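Side-chain contacts in beta-d-glucoside glucohydrolase (Hypocrea jecorina, PDB 3ZZ1), which probably hydrolyses terminal, non-reducing beta-D-glucosyl residues and releases beta-D-glucose, a step in the degradation of cellulose: residues T218-T221 against V222-Q226; T209-A212 against C213-Q216. One frame throughout, in Å; residues are numbered along the deposited sequence.

Contact 1 of 2, residues T218-T221 against V222-Q226; sequences TLQT and VLKDQ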
loop_
_atom_site.group_PDB
_atom_site.type_symbol
_atom_site.label_atom_id
_atom_site.label_comp_id
_atom_site.label_asym_id
_atom_site.label_seq_id
_atom_site.Cartn_x
_atom_site.Cartn_y
_atom_site.Cartn_z
ATOM N N THR A 218 4.601 -21.706 -4.398
ATOM C CA THR A 218 4.725 -20.270 -4.105
ATOM C C THR A 218 5.616 -19.980 -2.893
ATOM O O THR A 218 6.432 -19.053 -2.928
ATOM C CB THR A 218 3.347 -19.574 -3.938
ATOM O OG1 THR A 218 2.587 -20.240 -2.928
ATOM C CG2 THR A 218 2.568 -19.590 -5.246
ATOM N N LEU A 219 5.470 -20.777 -1.836
ATOM C CA LEU A 219 6.257 -20.591 -0.609
ATOM C C LEU A 219 7.717 -21.015 -0.758
ATOM O O LEU A 219 8.623 -20.252 -0.430
ATOM C CB LEU A 219 5.627 -21.332 0.579
ATOM C CG LEU A 219 4.244 -20.909 1.093
ATOM C CD1 LEU A 219 3.829 -21.816 2.245
ATOM C CD2 LEU A 219 4.203 -19.442 1.529
ATOM N N GLN A 220 7.944 -22.232 -1.238
ATOM C CA GLN A 220 9.302 -22.763 -1.300
ATOM C C GLN A 220 10.010 -22.372 -2.588
ATOM O O GLN A 220 11.069 -21.751 -2.544
ATOM C CB GLN A 220 9.317 -24.288 -1.109
ATOM C CG GLN A 220 10.716 -24.890 -0.982
ATOM C CD GLN A 220 11.471 -24.372 0.234
ATOM O OE1 GLN A 220 10.995 -24.457 1.366
ATOM N NE2 GLN A 220 12.655 -23.823 -0.001
ATOM N N THR A 221 9.426 -22.732 -3.727
ATOM C CA THR A 221 10.088 -22.518 -5.009
ATOM C C THR A 221 10.170 -21.035 -5.363
ATOM O O THR A 221 11.259 -20.528 -5.618
ATOM C CB THR A 221 9.429 -23.338 -6.142
ATOM O OG1 THR A 221 9.481 -24.727 -5.805
ATOM C CG2 THR A 221 10.158 -23.129 -7.464
ATOM N N VAL A 222 9.037 -20.336 -5.354
ATOM C CA VAL A 222 9.031 -18.922 -5.736
ATOM C C VAL A 222 9.668 -18.008 -4.681
ATOM O O VAL A 222 10.708 -17.408 -4.934
ATOM C CB VAL A 222 7.618 -18.413 -6.114
ATOM C CG1 VAL A 222 7.681 -16.963 -6.587
ATOM C CG2 VAL A 222 7.007 -19.289 -7.198
ATOM N N LEU A 223 9.048 -17.906 -3.509
ATOM C CA LEU A 223 9.506 -16.964 -2.487
ATOM C C LEU A 223 10.910 -17.287 -1.986
ATOM O O LEU A 223 11.779 -16.422 -1.958
ATOM C CB LEU A 223 8.514 -16.882 -1.314
ATOM C CG LEU A 223 8.818 -15.962 -0.119
ATOM C CD1 LEU A 223 9.052 -14.513 -0.534
ATOM C CD2 LEU A 223 7.688 -16.035 0.904
ATOM N N LYS A 224 11.128 -18.540 -1.609
ATOM C CA LYS A 224 12.367 -18.907 -0.940
ATOM C C LYS A 224 13.509 -19.259 -1.890
ATOM O O LYS A 224 14.654 -18.886 -1.639
ATOM C CB LYS A 224 12.123 -20.026 0.083
ATOM C CG LYS A 224 11.397 -19.540 1.332
ATOM C CD LYS A 224 11.171 -20.654 2.339
ATOM C CE LYS A 224 10.444 -20.126 3.568
ATOM N NZ LYS A 224 10.305 -21.160 4.627
ATOM N N ASP A 225 13.196 -19.974 -2.970
ATOM C CA ASP A 225 14.225 -20.450 -3.891
ATOM C C ASP A 225 14.494 -19.481 -5.047
ATOM O O ASP A 225 15.648 -19.213 -5.382
ATOM C CB ASP A 225 13.883 -21.851 -4.418
ATOM C CG ASP A 225 13.950 -22.922 -3.335
ATOM O OD1 ASP A 225 14.407 -22.624 -2.215
ATOM O OD2 ASP A 225 13.548 -24.069 -3.609
ATOM N N GLN A 226 13.434 -18.956 -5.649
ATOM C CA GLN A 226 13.585 -18.058 -6.787
ATOM C C GLN A 226 13.859 -16.616 -6.363
ATOM O O GLN A 226 14.705 -15.952 -6.960
ATOM C CB GLN A 226 12.381 -18.156 -7.721
ATOM C CG GLN A 226 12.398 -19.429 -8.559
ATOM C CD GLN A 226 11.122 -19.655 -9.340
ATOM O OE1 GLN A 226 11.066 -20.524 -10.211
ATOM N NE2 GLN A 226 10.090 -18.879 -9.037
HETATM O O HOH W 1 11.930 -23.408 4.118
#
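Gln220 reaches Asp225, five residues on, because its CG lies trans to the backbone N (chi1 -173°) and the chain then bends at chi2 (62°), which turns the amide along the helix surface. Asp225 answers with CG beside its own backbone N, an arrangement that leans the carboxylate back over the preceding turn. Gln220 NE2 donates to Asp225 OD1 at 3.1 Å; the oxygen lies close to the amide plane, but the donor meets it from above the carboxylate plane, and the two planes are 54° apart. The other end of the same amide is used as well: one water donates to Gln220 OE1 (3.1 Å) and accepts from Lys224 NZ (2.8 Å). Both ends of the amide being engaged, its rotation is probably fixed. Extended beyond CG, Lys224 runs its CG past Leu219 O at 3.4 Å.

The backbone beneath is wider than an alpha-helix, with i to i+5 bonds of pi type. Leu223 N donates to Thr218 O at 2.9 Å, Asp225 N to Gln220 O at 2.8 Å and Gln226 N to Thr221 O at 2.7 Å, whereas Lys224 N makes only weak bonds, to Leu219 O and Gln220 O.

The ammonium group of Lys224 continues to Asp252, as a salt bridge, and to Gly250 O. Within the N-terminal domain of this family 3 enzyme, Leu219 and Leu223 pack on Val233 of strand 232-235 and on Tyr160 of strand 154-160, while Val222 rests on His182 and Thr186 of helix 178-194.

Contact 2 of 2, residues T209-A212 against C213-Q216; sequences TTWA and CEDQ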
loop_
_atom_site.group_PDB
_atom_site.type_symbol
_atom_site.label_atom_id
_atom_site.label_comp_id
_atom_site.label_asym_id
_atom_site.label_seq_id
_atom_site.Cartn_x
_atom_site.Cartn_y
_atom_site.Cartn_z
ATOM N N THR A 209 -5.994 -23.977 -6.290
ATOM C CA THR A 209 -6.664 -24.970 -5.421
ATOM C C THR A 209 -5.948 -25.320 -4.103
ATOM O O THR A 209 -6.495 -26.059 -3.288
ATOM C CB THR A 209 -7.052 -26.297 -6.157
ATOM O OG1 THR A 209 -5.883 -27.100 -6.355
ATOM C CG2 THR A 209 -7.734 -26.021 -7.497
ATOM N N THR A 210 -4.745 -24.786 -3.897
ATOM C CA THR A 210 -3.979 -25.032 -2.673
ATOM C C THR A 210 -3.922 -23.774 -1.798
ATOM O O THR A 210 -3.483 -22.726 -2.260
ATOM C CB THR A 210 -2.534 -25.476 -2.998
ATOM O OG1 THR A 210 -2.559 -26.607 -3.883
ATOM C CG2 THR A 210 -1.780 -25.846 -1.729
ATOM N N TRP A 211 -4.356 -23.881 -0.540
ATOM C CA TRP A 211 -4.287 -22.746 0.390
ATOM C C TRP A 211 -2.867 -22.176 0.447
ATOM O O TRP A 211 -1.886 -22.928 0.516
ATOM C CB TRP A 211 -4.777 -23.132 1.792
ATOM C CG TRP A 211 -6.264 -22.941 1.991
ATOM C CD1 TRP A 211 -6.944 -21.756 1.987
ATOM C CD2 TRP A 211 -7.243 -23.963 2.234
ATOM N NE1 TRP A 211 -8.284 -21.974 2.202
ATOM C CE2 TRP A 211 -8.499 -23.318 2.357
ATOM C CE3 TRP A 211 -7.184 -25.361 2.358
ATOM C CZ2 TRP A 211 -9.687 -24.023 2.598
ATOM C CZ3 TRP A 211 -8.364 -26.065 2.596
ATOM C CH2 TRP A 211 -9.601 -25.391 2.712
ATOM N N ALA A 212 -2.772 -20.847 0.407
ATOM C CA ALA A 212 -1.489 -20.144 0.294
ATOM C C ALA A 212 -0.464 -20.556 1.348
ATOM O O ALA A 212 0.731 -20.598 1.070
ATOM C CB ALA A 212 -1.704 -18.639 0.324
ATOM N N CYS A 213 -0.936 -20.871 2.551
ATOM C CA CYS A 213 -0.044 -21.250 3.650
ATOM C C CYS A 213 0.372 -22.733 3.602
ATOM O O CYS A 213 0.956 -23.253 4.553
ATOM C CB CYS A 213 -0.666 -20.862 5.001
ATOM S SG CYS A 213 -0.750 -19.054 5.254
ATOM N N GLU A 214 0.080 -23.385 2.477
ATOM C CA GLU A 214 0.365 -24.812 2.258
ATOM C C GLU A 214 0.900 -25.071 0.859
ATOM O O GLU A 214 1.036 -26.218 0.444
ATOM C CB GLU A 214 -0.911 -25.636 2.428
ATOM C CG GLU A 214 -1.485 -25.548 3.797
ATOM C CD GLU A 214 -2.598 -26.519 4.043
ATOM O OE1 GLU A 214 -3.344 -26.874 3.099
ATOM O OE2 GLU A 214 -2.727 -26.915 5.213
ATOM N N ASP A 215 1.185 -23.998 0.134
ATOM C CA ASP A 215 1.529 -24.081 -1.276
ATOM C C ASP A 215 3.041 -24.158 -1.446
ATOM O O ASP A 215 3.734 -23.144 -1.348
ATOM C CB ASP A 215 0.946 -22.866 -1.999
ATOM C CG ASP A 215 1.015 -22.975 -3.513
ATOM O OD1 ASP A 215 1.744 -23.828 -4.055
ATOM O OD2 ASP A 215 0.327 -22.171 -4.171
ATOM N N GLN A 216 3.538 -25.367 -1.713
ATOM C CA GLN A 216 4.971 -25.597 -1.871
ATOM C C GLN A 216 5.573 -24.751 -2.995
ATOM O O GLN A 216 6.653 -24.173 -2.830
ATOM C CB GLN A 216 5.263 -27.086 -2.087
ATOM C CG GLN A 216 6.734 -27.459 -1.957
ATOM C CD GLN A 216 6.976 -28.946 -2.101
ATOM O OE1 GLN A 216 7.685 -29.388 -3.008
ATOM N NE2 GLN A 216 6.380 -29.731 -1.210
HETATM O O HOH W 2 -4.594 -26.777 0.412
#
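Trp211 O accepts the backbone N of Glu214 at 2.8 Å, closing a type I beta-turn directly after strand 210-211, with Ala212 and Cys213 at its corners. The N-H stands above the carbonyl plane, 41° out of it, and the N-H...O angle is 142°, so the bond is bent at both ends. The side chains of Trp211 and Glu214 run alongside each other in the same direction; Glu214 OE1 lies near the ring plane at its edge, 4.2 Å from Trp211 CE3, with the carboxylate turned 80° from the indole. A water joins the pair a second time, accepting from Trp211 N (3.1 Å) and donating to Glu214 OE1 (3.0 Å). Thr210 adds a van der Waals contact: its CG2, the branch opposite the backbone N, lies 3.6 Å from Glu214 O and 3.8 Å from Asp215 CA.

Second-shell residues hold these groups in place. Glu214 OE2 is hydrogen-bonded to Thr242 OG1, and Glu214 O to Ser249 and Gln245, which ties the turn to helix 244-249. The indole stacks with His241, makes a cation-pi contact with Lys206 and gives its NE1 hydrogen to Glu170 O.

Cys213 is joined to Cys202 by a disulfide, which links the turn covalently to the end of strand 199-202. Asp215 is the N-cap of helix 216-226, its OD1 weakly bonded to Tyr217 N. The arrangement is thus a type I beta-turn leading from edge strand 210-211 to an N-capped helix, within the N-terminal domain, of TIM-barrel clan, of a family 3 glycoside hydrolase.

In the fold
Contact 2 and contact 1 follow in series along the chain, the turn of 209-216 leading into the helix that carries 218-226, and their centres lie about 12 Å apart. They touch directly: Thr221 N is 3.3 Å from Gln216 O, a probable hydrogen bond that continues the helix between them, and Leu219 CG packs 3.5 Å from Ala212 O. Leu219 CD1 also lies 3.8 Å from Cys213 C, so one leucine joins the helix to the disulfide-bearing turn. Asp215 O and Thr218 OG1 add a weak hydrogen bond. The centres of contacts 1 and 2 lie about 23 and 24 Å from the centre of the chain, on the same side, both within the N-terminal domain.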